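Local atomic coordinates of 2-hydroxyisobutyryl-CoA synthetase (Aquincola tertiaricarbonis, PDB entry 6HDY), a protein that is a CoA synthetase of the AMP-binding (ANL) enzyme clan, with a large N-terminal part and a smaller C-terminal domain. Residues R37-P42 / C355-P360; Y113-N118 / S334-R339; R240-K245 / E266-K271. One frame throughout, in Å; residues are numbered along the deposited sequence.

Contact 1. Residues R37-P42 / C355-P360; sequences RRETMP and CGRTYP
The last turn of helix 36-40 meets a loop that arrives more than 300 residues later, and Glu39, Arg357 and Thr358 do most of the joining, with Met41 contributing its carbonyl. Glu39 and Arg357 lie side by side and point the same way, and one carboxylate oxygen takes the salt bridge: Arg357 NE is 2.7 Å from Glu39 OE2, with a weaker bond from Arg357 NH1 at 3.0 Å. Arg357 NE meets OE2 from above the carboxylate plane, 42° out of it. The other oxygen, Glu39 OE1, pairs with Arg153. At another edge of the guanidinium, in its plane, Arg357 NH2 donates to Cys355 SG at 3.5 Å; together the Cys355 and Glu39 bonds help fix the rotation of the group.

Next to this bridge the backbones join: Thr358 N gives a hydrogen bond to Glu39 O at 3.1 Å. Thr358 OG1, set between its own backbone N and carbonyl carbon (chi1 53°), donates to Met41 O at a short 2.5 Å; Arg46 also bonds this hydroxyl. Over one face of the Tyr359 ring, displaced toward its rim, sits Glu39 O, about 4.2 Å above the plane, and the phenol OH is anchored by Asp302. Thr358 centres an inverse gamma turn, a tight bend in the loop between strands 340-347 and 361-362 that folds against the helix end.

Contact 2. Residues Y113-N118 / S334-R339; sequences YVCVPN and SQPMIR
Tyr113 and Gln335 make the dense end of this contact. The planes of the Gln335 amide and the phenol ring are only 3° apart, yet the amide approaches obliquely rather than stacking, with NE2 nearest at 3.7 Å from Tyr113 CE2. With CG anti to its carbonyl carbon (chi1 -65°) and an extended chain, Gln335 carries CB and CG along the same ring before the amide is reached. That amide is buried and well supplied with partners: NE2 donates to Phe110 and Ala136 carbonyls, while OE1 accepts from Gly138 N, which fixes its rotation.

Backbone polarity is settled just beside it. Val114 O takes Gln335 N at 2.9 Å and also Val116 N at 2.9 Å, the two donors reaching it from opposite faces of its plane. The second bond closes a classic gamma turn centred on Cys115, whose positive phi is 75°. This turn belongs to the loop between helix 97-106 and strand 121-126, and it is pressed against the connection between the neighbouring antiparallel strands 322-329 and 340-347. Cys115 SG touches Pro336 CD at 3.6 Å, with helix 43-64 behind the sulfur, and Tyr113 O draws Gln335 CA to 3.2 Å in a CA-H...O contact. Val116 CG2 closes on Ser334 CB at 3.7 Å.

The looser side begins at Val114: its bond to CB points away from the partner loop, and CG2 stays 4.2 Å from Gln335 CG. Pro117 and Asn118 lie at the exposed end, where Asn118 O accepts from Lys191 of the second subunit.

Contact 3. Residues R240-K245 / E266-K271; sequences RNFGLK and EAYGAK
Arg240 turns CG anti to its carbonyl carbon (chi1 -81°) and then runs straight out to NE, a shape that carries its guanidinium across to the last turn of helix 258-268. There NE donates to Glu266 O at 2.8 Å, lying almost straight out from the carbonyl (C=O...NE angle 171°), and NH2 adds a weak bond to the same oxygen. The Glu266 side chain, bent back at chi2 (66°), brings OE2 to 3.6 Å from Arg240 NE as a long salt bridge. Gly269 CA sits over the centre of the guanidinium, 3.6 Å above its plane; this glycine, with positive phi, is where the chain leaves the helix.

Beyond the charged groups the contact turns apolar. Leu244 CD1 packs at 3.6 Å from Tyr268 CD1, the two side chains pointing the same way, and Phe242 CD2 approaches the edge of the tyrosine ring at CE1, 4.0 Å away. Tyr268 keeps its hydroxyl on Ala225 O. A water bridges the two backbones, hydrogen-bonded to Leu244 O and Tyr268 O.

At the far end Lys271 N donates to Lys245 O at 3.0 Å. It begins the pairing of the parallel strands 246-249 and 271-274, which with helix 258-268 between them form a beta-alpha-beta unit at the edge of the five-stranded sheet. Helices 202-213 and 222-234 cover the Phe242 ring, and Leu247 of strand 246-249 lies against Tyr268 and Ala270.

How the contacts relate
Starting from the N terminus, the chain passes 37-42, then 113-118, then 240-245 before any of the three loops is closed. Contact 3 closes first, after about 20 residues, at 266-271; contact 2 follows at 334-339 and contact 1 last at 355-360. The three therefore lie one within another, and none crosses. Contact 3 joins the loop before strand 246-249 to the end of helix 258-268 and the start of strand 271-274, contact 2 ties the loop after helix 97-106 to the loop joining two strands of the antiparallel sheet, and contact 1 brings the first short helix to the loop beyond strand 340-347. Contacts 2 and 3 lie on opposite sides of the chain's centre.

Contact 1. Residues R37-P42 / C355-P360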
loop_
_atom_site.group_PDB
_atom_site.type_symbol
_atom_site.label_atom_id
_atom_site.label_comp_id
_atom_site.label_asym_id
_atom_site.label_seq_id
_atom_site.Cartn_x
_atom_site.Cartn_y
_atom_site.Cartn_z
ATOM N N ARG A 37 21.353 26.777 3.900
ATOM C CA ARG A 37 22.266 27.145 2.810
ATOM C C ARG A 37 21.734 26.782 1.453
ATOM O O ARG A 37 21.465 27.693 0.681
ATOM C CB ARG A 37 23.699 26.604 3.009
ATOM C CG ARG A 37 24.705 27.033 1.922
ATOM C CD ARG A 37 24.949 28.542 1.907
ATOM N NE ARG A 37 25.879 28.960 0.855
ATOM C CZ ARG A 37 25.968 30.205 0.385
ATOM N NH1 ARG A 37 26.854 30.503 -0.560
ATOM N NH2 ARG A 37 25.158 31.154 0.841
ATOM N N ARG A 38 21.534 25.468 1.172
ATOM C CA ARG A 38 21.032 24.967 -0.116
ATOM C C ARG A 38 19.749 25.669 -0.590
ATOM O O ARG A 38 19.631 26.002 -1.771
ATOM C CB ARG A 38 20.834 23.450 -0.064
ATOM C CG ARG A 38 22.145 22.658 -0.064
ATOM C CD ARG A 38 21.958 21.168 0.239
ATOM N NE ARG A 38 21.286 20.462 -0.852
ATOM C CZ ARG A 38 21.361 19.153 -1.078
ATOM N NH1 ARG A 38 22.107 18.379 -0.301
ATOM N NH2 ARG A 38 20.683 18.609 -2.081
ATOM N N GLU A 39 18.841 25.963 0.357
ATOM C CA GLU A 39 17.525 26.557 0.130
ATOM C C GLU A 39 17.490 28.087 -0.046
ATOM O O GLU A 39 16.634 28.583 -0.782
ATOM C CB GLU A 39 16.563 26.139 1.263
ATOM C CG GLU A 39 16.323 24.631 1.362
ATOM C CD GLU A 39 15.376 24.166 2.454
ATOM O OE1 GLU A 39 15.439 22.981 2.853
ATOM O OE2 GLU A 39 14.546 24.987 2.896
ATOM N N THR A 40 18.367 28.828 0.666
ATOM C CA THR A 40 18.355 30.280 0.644
ATOM C C THR A 40 19.635 30.925 0.074
ATOM O O THR A 40 19.678 32.140 0.051
ATOM C CB THR A 40 18.021 30.875 2.044
ATOM O OG1 THR A 40 19.143 30.756 2.917
ATOM C CG2 THR A 40 16.791 30.260 2.683
ATOM N N MET A 41 20.645 30.149 -0.400
ATOM C CA MET A 41 21.888 30.702 -0.984
ATOM C C MET A 41 21.653 31.539 -2.257
ATOM O O MET A 41 20.659 31.286 -2.935
ATOM C CB MET A 41 22.884 29.579 -1.305
ATOM C CG MET A 41 22.481 28.683 -2.477
ATOM S SD MET A 41 23.413 27.137 -2.457
ATOM C CE MET A 41 25.061 27.735 -2.841
ATOM N N PRO A 42 22.562 32.481 -2.662
ATOM C CA PRO A 42 22.338 33.205 -3.932
ATOM C C PRO A 42 22.222 32.209 -5.098
ATOM O O PRO A 42 23.030 31.293 -5.184
ATOM C CB PRO A 42 23.564 34.130 -4.041
ATOM C CG PRO A 42 24.063 34.266 -2.655
ATOM C CD PRO A 42 23.811 32.929 -2.012
ATOM N N CYS A 355 8.710 32.806 1.399
ATOM C CA CYS A 355 9.462 31.957 2.326
ATOM C C CYS A 355 10.950 32.345 2.375
ATOM O O CYS A 355 11.630 32.022 3.345
ATOM C CB CYS A 355 9.266 30.471 2.026
ATOM S SG CYS A 355 9.957 29.921 0.445
ATOM N N GLY A 356 11.419 33.075 1.359
ATOM C CA GLY A 356 12.813 33.495 1.264
ATOM C C GLY A 356 13.735 32.481 0.602
ATOM O O GLY A 356 14.957 32.654 0.617
ATOM N N ARG A 357 13.168 31.408 0.024
ATOM C CA ARG A 357 13.947 30.416 -0.717
ATOM C C ARG A 357 14.269 31.007 -2.095
ATOM O O ARG A 357 13.387 31.571 -2.766
ATOM C CB ARG A 357 13.217 29.064 -0.810
ATOM C CG ARG A 357 13.278 28.269 0.506
ATOM C CD ARG A 357 12.394 27.036 0.486
ATOM N NE ARG A 357 12.465 26.284 1.740
ATOM C CZ ARG A 357 11.642 26.438 2.775
ATOM N NH1 ARG A 357 11.775 25.687 3.849
ATOM N NH2 ARG A 357 10.677 27.348 2.739
ATOM N N THR A 358 15.545 30.935 -2.485
ATOM C CA THR A 358 16.042 31.517 -3.741
ATOM C C THR A 358 15.915 30.549 -4.940
ATOM O O THR A 358 16.901 30.270 -5.628
ATOM C CB THR A 358 17.484 31.949 -3.522
ATOM O OG1 THR A 358 18.166 30.819 -3.007
ATOM C CG2 THR A 358 17.625 33.140 -2.557
ATOM N N TYR A 359 14.694 30.052 -5.194
ATOM C CA TYR A 359 14.397 29.092 -6.256
ATOM C C TYR A 359 13.460 29.678 -7.320
ATOM O O TYR A 359 12.577 30.468 -6.949
ATOM C CB TYR A 359 13.652 27.864 -5.664
ATOM C CG TYR A 359 14.450 26.921 -4.787
ATOM C CD1 TYR A 359 15.685 26.426 -5.202
ATOM C CD2 TYR A 359 13.919 26.431 -3.599
ATOM C CE1 TYR A 359 16.389 25.500 -4.430
ATOM C CE2 TYR A 359 14.628 25.528 -2.807
ATOM C CZ TYR A 359 15.871 25.081 -3.219
ATOM O OH TYR A 359 16.581 24.219 -2.422
ATOM N N PRO A 360 13.510 29.177 -8.597
ATOM C CA PRO A 360 12.488 29.568 -9.587
ATOM C C PRO A 360 11.153 28.973 -9.129
ATOM O O PRO A 360 11.130 28.010 -8.343
ATOM C CB PRO A 360 12.951 28.888 -10.883
ATOM C CG PRO A 360 14.381 28.524 -10.644
ATOM C CD PRO A 360 14.451 28.207 -9.185
#

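Contact 2. Residues Y113-N118 / S334-R339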
loop_
_atom_site.group_PDB
_atom_site.type_symbol
_atom_site.label_atom_id
_atom_site.label_comp_id
_atom_site.label_asym_id
_atom_site.label_seq_id
_atom_site.Cartn_x
_atom_site.Cartn_y
_atom_site.Cartn_z
ATOM N N TYR A 113 19.583 1.996 -18.662
ATOM C CA TYR A 113 19.831 3.202 -17.890
ATOM C C TYR A 113 19.746 2.923 -16.379
ATOM O O TYR A 113 19.777 3.870 -15.601
ATOM C CB TYR A 113 18.890 4.345 -18.326
ATOM C CG TYR A 113 17.425 3.993 -18.229
ATOM C CD1 TYR A 113 16.801 3.248 -19.229
ATOM C CD2 TYR A 113 16.667 4.370 -17.124
ATOM C CE1 TYR A 113 15.468 2.870 -19.123
ATOM C CE2 TYR A 113 15.320 4.018 -17.017
ATOM C CZ TYR A 113 14.735 3.238 -18.009
ATOM O OH TYR A 113 13.411 2.892 -17.958
ATOM N N VAL A 114 19.680 1.635 -15.965
ATOM C CA VAL A 114 19.576 1.251 -14.552
ATOM C C VAL A 114 20.810 1.712 -13.714
ATOM O O VAL A 114 20.628 2.194 -12.600
ATOM C CB VAL A 114 19.239 -0.243 -14.358
ATOM C CG1 VAL A 114 20.372 -1.166 -14.832
ATOM C CG2 VAL A 114 18.851 -0.535 -12.918
ATOM N N CYS A 115 22.039 1.554 -14.266
ATOM C CA CYS A 115 23.359 1.971 -13.773
ATOM C C CYS A 115 23.882 1.118 -12.646
ATOM O O CYS A 115 25.036 0.715 -12.688
ATOM C CB CYS A 115 23.393 3.452 -13.401
ATOM S SG CYS A 115 23.176 4.578 -14.797
ATOM N N VAL A 116 23.068 0.925 -11.596
ATOM C CA VAL A 116 23.482 0.162 -10.423
ATOM C C VAL A 116 23.466 -1.329 -10.739
ATOM O O VAL A 116 22.699 -1.744 -11.620
ATOM C CB VAL A 116 22.605 0.496 -9.173
ATOM C CG1 VAL A 116 22.794 1.937 -8.715
ATOM C CG2 VAL A 116 21.134 0.148 -9.376
ATOM N N PRO A 117 24.250 -2.174 -10.021
ATOM C CA PRO A 117 24.128 -3.617 -10.250
ATOM C C PRO A 117 22.770 -4.088 -9.750
ATOM O O PRO A 117 22.161 -3.437 -8.900
ATOM C CB PRO A 117 25.254 -4.225 -9.399
ATOM C CG PRO A 117 26.111 -3.070 -8.964
ATOM C CD PRO A 117 25.204 -1.885 -8.926
ATOM N N ASN A 118 22.309 -5.230 -10.270
ATOM C CA ASN A 118 21.057 -5.888 -9.897
ATOM C C ASN A 118 20.912 -6.036 -8.377
ATOM O O ASN A 118 19.840 -5.799 -7.842
ATOM C CB ASN A 118 20.984 -7.265 -10.559
ATOM C CG ASN A 118 19.633 -7.579 -11.148
ATOM O OD1 ASN A 118 18.952 -6.709 -11.724
ATOM N ND2 ASN A 118 19.227 -8.843 -11.029
ATOM N N SER A 334 20.540 5.043 -9.379
ATOM C CA SER A 334 19.723 3.997 -10.034
ATOM C C SER A 334 18.696 4.659 -10.952
ATOM O O SER A 334 18.002 5.587 -10.514
ATOM C CB SER A 334 19.027 3.106 -9.000
ATOM O OG SER A 334 17.875 3.737 -8.453
ATOM N N GLN A 335 18.613 4.201 -12.231
ATOM C CA GLN A 335 17.732 4.792 -13.256
ATOM C C GLN A 335 17.800 6.330 -13.261
ATOM O O GLN A 335 16.758 6.980 -13.197
ATOM C CB GLN A 335 16.288 4.263 -13.143
ATOM C CG GLN A 335 16.204 2.745 -13.444
ATOM C CD GLN A 335 14.768 2.245 -13.431
ATOM O OE1 GLN A 335 13.995 2.532 -12.517
ATOM N NE2 GLN A 335 14.388 1.465 -14.436
ATOM N N PRO A 336 19.020 6.966 -13.275
ATOM C CA PRO A 336 19.047 8.441 -13.243
ATOM C C PRO A 336 18.472 9.023 -14.527
ATOM O O PRO A 336 18.748 8.529 -15.618
ATOM C CB PRO A 336 20.529 8.781 -13.041
ATOM C CG PRO A 336 21.267 7.622 -13.599
ATOM C CD PRO A 336 20.391 6.407 -13.370
ATOM N N MET A 337 17.628 10.015 -14.381
ATOM C CA MET A 337 16.983 10.691 -15.502
ATOM C C MET A 337 17.739 11.965 -15.820
ATOM O O MET A 337 17.894 12.823 -14.946
ATOM C CB MET A 337 15.518 11.034 -15.184
ATOM C CG MET A 337 14.575 9.854 -15.055
ATOM S SD MET A 337 14.390 8.720 -16.447
ATOM C CE MET A 337 14.483 9.695 -17.746
ATOM N N ILE A 338 18.264 12.059 -17.048
ATOM C CA ILE A 338 19.028 13.229 -17.481
ATOM C C ILE A 338 18.297 13.887 -18.634
ATOM O O ILE A 338 18.299 13.389 -19.761
ATOM C CB ILE A 338 20.533 12.937 -17.782
ATOM C CG1 ILE A 338 21.198 12.171 -16.616
ATOM C CG2 ILE A 338 21.283 14.244 -18.078
ATOM C CD1 ILE A 338 22.482 11.538 -16.950
ATOM N N ARG A 339 17.679 15.018 -18.331
ATOM C CA ARG A 339 16.896 15.815 -19.260
ATOM C C ARG A 339 15.692 15.026 -19.766
ATOM O O ARG A 339 15.481 14.898 -20.966
ATOM C CB ARG A 339 17.772 16.436 -20.386
ATOM C CG ARG A 339 18.435 17.692 -19.887
ATOM C CD ARG A 339 19.347 18.411 -20.854
ATOM N NE ARG A 339 18.768 18.670 -22.171
ATOM C CZ ARG A 339 18.035 19.729 -22.498
ATOM N NH1 ARG A 339 17.707 20.630 -21.579
ATOM N NH2 ARG A 339 17.605 19.884 -23.739
#

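Contact 3. Residues R240-K245 / E266-K271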
loop_
_atom_site.group_PDB
_atom_site.type_symbol
_atom_site.label_atom_id
_atom_site.label_comp_id
_atom_site.label_asym_id
_atom_site.label_seq_id
_atom_site.Cartn_x
_atom_site.Cartn_y
_atom_site.Cartn_z
ATOM N N ARG A 240 -14.022 19.543 8.650
ATOM C CA ARG A 240 -13.279 20.627 9.303
ATOM C C ARG A 240 -12.829 20.159 10.708
ATOM O O ARG A 240 -11.952 20.786 11.332
ATOM C CB ARG A 240 -14.164 21.874 9.428
ATOM C CG ARG A 240 -14.233 22.680 8.138
ATOM C CD ARG A 240 -14.946 24.009 8.296
ATOM N NE ARG A 240 -14.456 24.972 7.306
ATOM C CZ ARG A 240 -13.653 26.000 7.577
ATOM N NH1 ARG A 240 -13.265 26.242 8.825
ATOM N NH2 ARG A 240 -13.241 26.803 6.600
ATOM N N ASN A 241 -13.441 19.050 11.193
ATOM C CA ASN A 241 -13.176 18.482 12.502
ATOM C C ASN A 241 -12.164 17.336 12.443
ATOM O O ASN A 241 -12.150 16.481 13.327
ATOM C CB ASN A 241 -14.495 18.046 13.188
ATOM C CG ASN A 241 -14.507 18.128 14.713
ATOM O OD1 ASN A 241 -13.475 18.018 15.399
ATOM N ND2 ASN A 241 -15.698 18.290 15.282
ATOM N N PHE A 242 -11.284 17.345 11.419
ATOM C CA PHE A 242 -10.259 16.317 11.232
ATOM C C PHE A 242 -8.893 16.762 11.774
ATOM O O PHE A 242 -7.923 16.012 11.692
ATOM C CB PHE A 242 -10.192 15.910 9.750
ATOM C CG PHE A 242 -11.380 15.131 9.213
ATOM C CD1 PHE A 242 -12.347 14.611 10.075
ATOM C CD2 PHE A 242 -11.499 14.866 7.853
ATOM C CE1 PHE A 242 -13.415 13.852 9.583
ATOM C CE2 PHE A 242 -12.552 14.077 7.363
ATOM C CZ PHE A 242 -13.509 13.587 8.230
ATOM N N GLY A 243 -8.846 17.978 12.327
ATOM C CA GLY A 243 -7.657 18.592 12.919
ATOM C C GLY A 243 -6.532 18.897 11.954
ATOM O O GLY A 243 -5.402 19.123 12.393
ATOM N N LEU A 244 -6.832 18.920 10.628
ATOM C CA LEU A 244 -5.843 19.137 9.571
ATOM C C LEU A 244 -5.302 20.530 9.526
ATOM O O LEU A 244 -6.073 21.500 9.546
ATOM C CB LEU A 244 -6.384 18.733 8.178
ATOM C CG LEU A 244 -6.620 17.239 7.944
ATOM C CD1 LEU A 244 -7.698 17.021 6.915
ATOM C CD2 LEU A 244 -5.310 16.501 7.570
ATOM N N LYS A 245 -3.968 20.642 9.464
ATOM C CA LYS A 245 -3.320 21.950 9.315
ATOM C C LYS A 245 -3.047 22.105 7.820
ATOM O O LYS A 245 -3.024 23.220 7.284
ATOM C CB LYS A 245 -2.014 22.045 10.125
ATOM C CG LYS A 245 -2.175 21.808 11.647
ATOM C CD LYS A 245 -2.937 22.936 12.385
ATOM C CE LYS A 245 -3.308 22.577 13.810
ATOM N NZ LYS A 245 -4.530 21.726 13.889
ATOM N N GLU A 266 -11.539 25.309 2.107
ATOM C CA GLU A 266 -12.784 25.644 2.821
ATOM C C GLU A 266 -13.403 24.403 3.477
ATOM O O GLU A 266 -13.816 24.473 4.639
ATOM C CB GLU A 266 -13.793 26.386 1.900
ATOM C CG GLU A 266 -15.262 26.286 2.305
ATOM C CD GLU A 266 -15.673 26.948 3.612
ATOM O OE1 GLU A 266 -15.482 28.178 3.752
ATOM O OE2 GLU A 266 -16.251 26.241 4.471
ATOM N N ALA A 267 -13.486 23.294 2.726
ATOM C CA ALA A 267 -14.075 22.037 3.184
ATOM C C ALA A 267 -13.361 21.457 4.404
ATOM O O ALA A 267 -14.016 20.873 5.259
ATOM C CB ALA A 267 -14.080 21.014 2.048
ATOM N N TYR A 268 -12.030 21.623 4.482
ATOM C CA TYR A 268 -11.203 21.089 5.566
ATOM C C TYR A 268 -10.733 22.114 6.599
ATOM O O TYR A 268 -10.279 21.718 7.670
ATOM C CB TYR A 268 -9.993 20.341 4.983
ATOM C CG TYR A 268 -10.360 19.063 4.264
ATOM C CD1 TYR A 268 -10.546 17.874 4.964
ATOM C CD2 TYR A 268 -10.486 19.033 2.876
ATOM C CE1 TYR A 268 -10.860 16.686 4.302
ATOM C CE2 TYR A 268 -10.783 17.847 2.202
ATOM C CZ TYR A 268 -10.981 16.679 2.919
ATOM O OH TYR A 268 -11.300 15.519 2.256
ATOM N N GLY A 269 -10.828 23.403 6.270
ATOM C CA GLY A 269 -10.359 24.495 7.124
ATOM C C GLY A 269 -8.860 24.400 7.336
ATOM O O GLY A 269 -8.370 24.585 8.450
ATOM N N ALA A 270 -8.127 24.038 6.271
ATOM C CA ALA A 270 -6.682 23.810 6.308
ATOM C C ALA A 270 -6.021 24.416 5.083
ATOM O O ALA A 270 -6.731 24.886 4.197
ATOM C CB ALA A 270 -6.408 22.303 6.366
ATOM N N LYS A 271 -4.676 24.433 5.033
ATOM C CA LYS A 271 -3.917 24.938 3.881
ATOM C C LYS A 271 -3.689 23.808 2.888
ATOM O O LYS A 271 -3.567 22.656 3.293
ATOM C CB LYS A 271 -2.564 25.524 4.313
ATOM C CG LYS A 271 -2.687 26.928 4.890
ATOM C CD LYS A 271 -1.339 27.547 5.202
ATOM C CE LYS A 271 -0.758 28.334 4.058
ATOM N NZ LYS A 271 0.114 29.423 4.557
HETATM O O HOH W 1 -8.891 21.775 10.120
#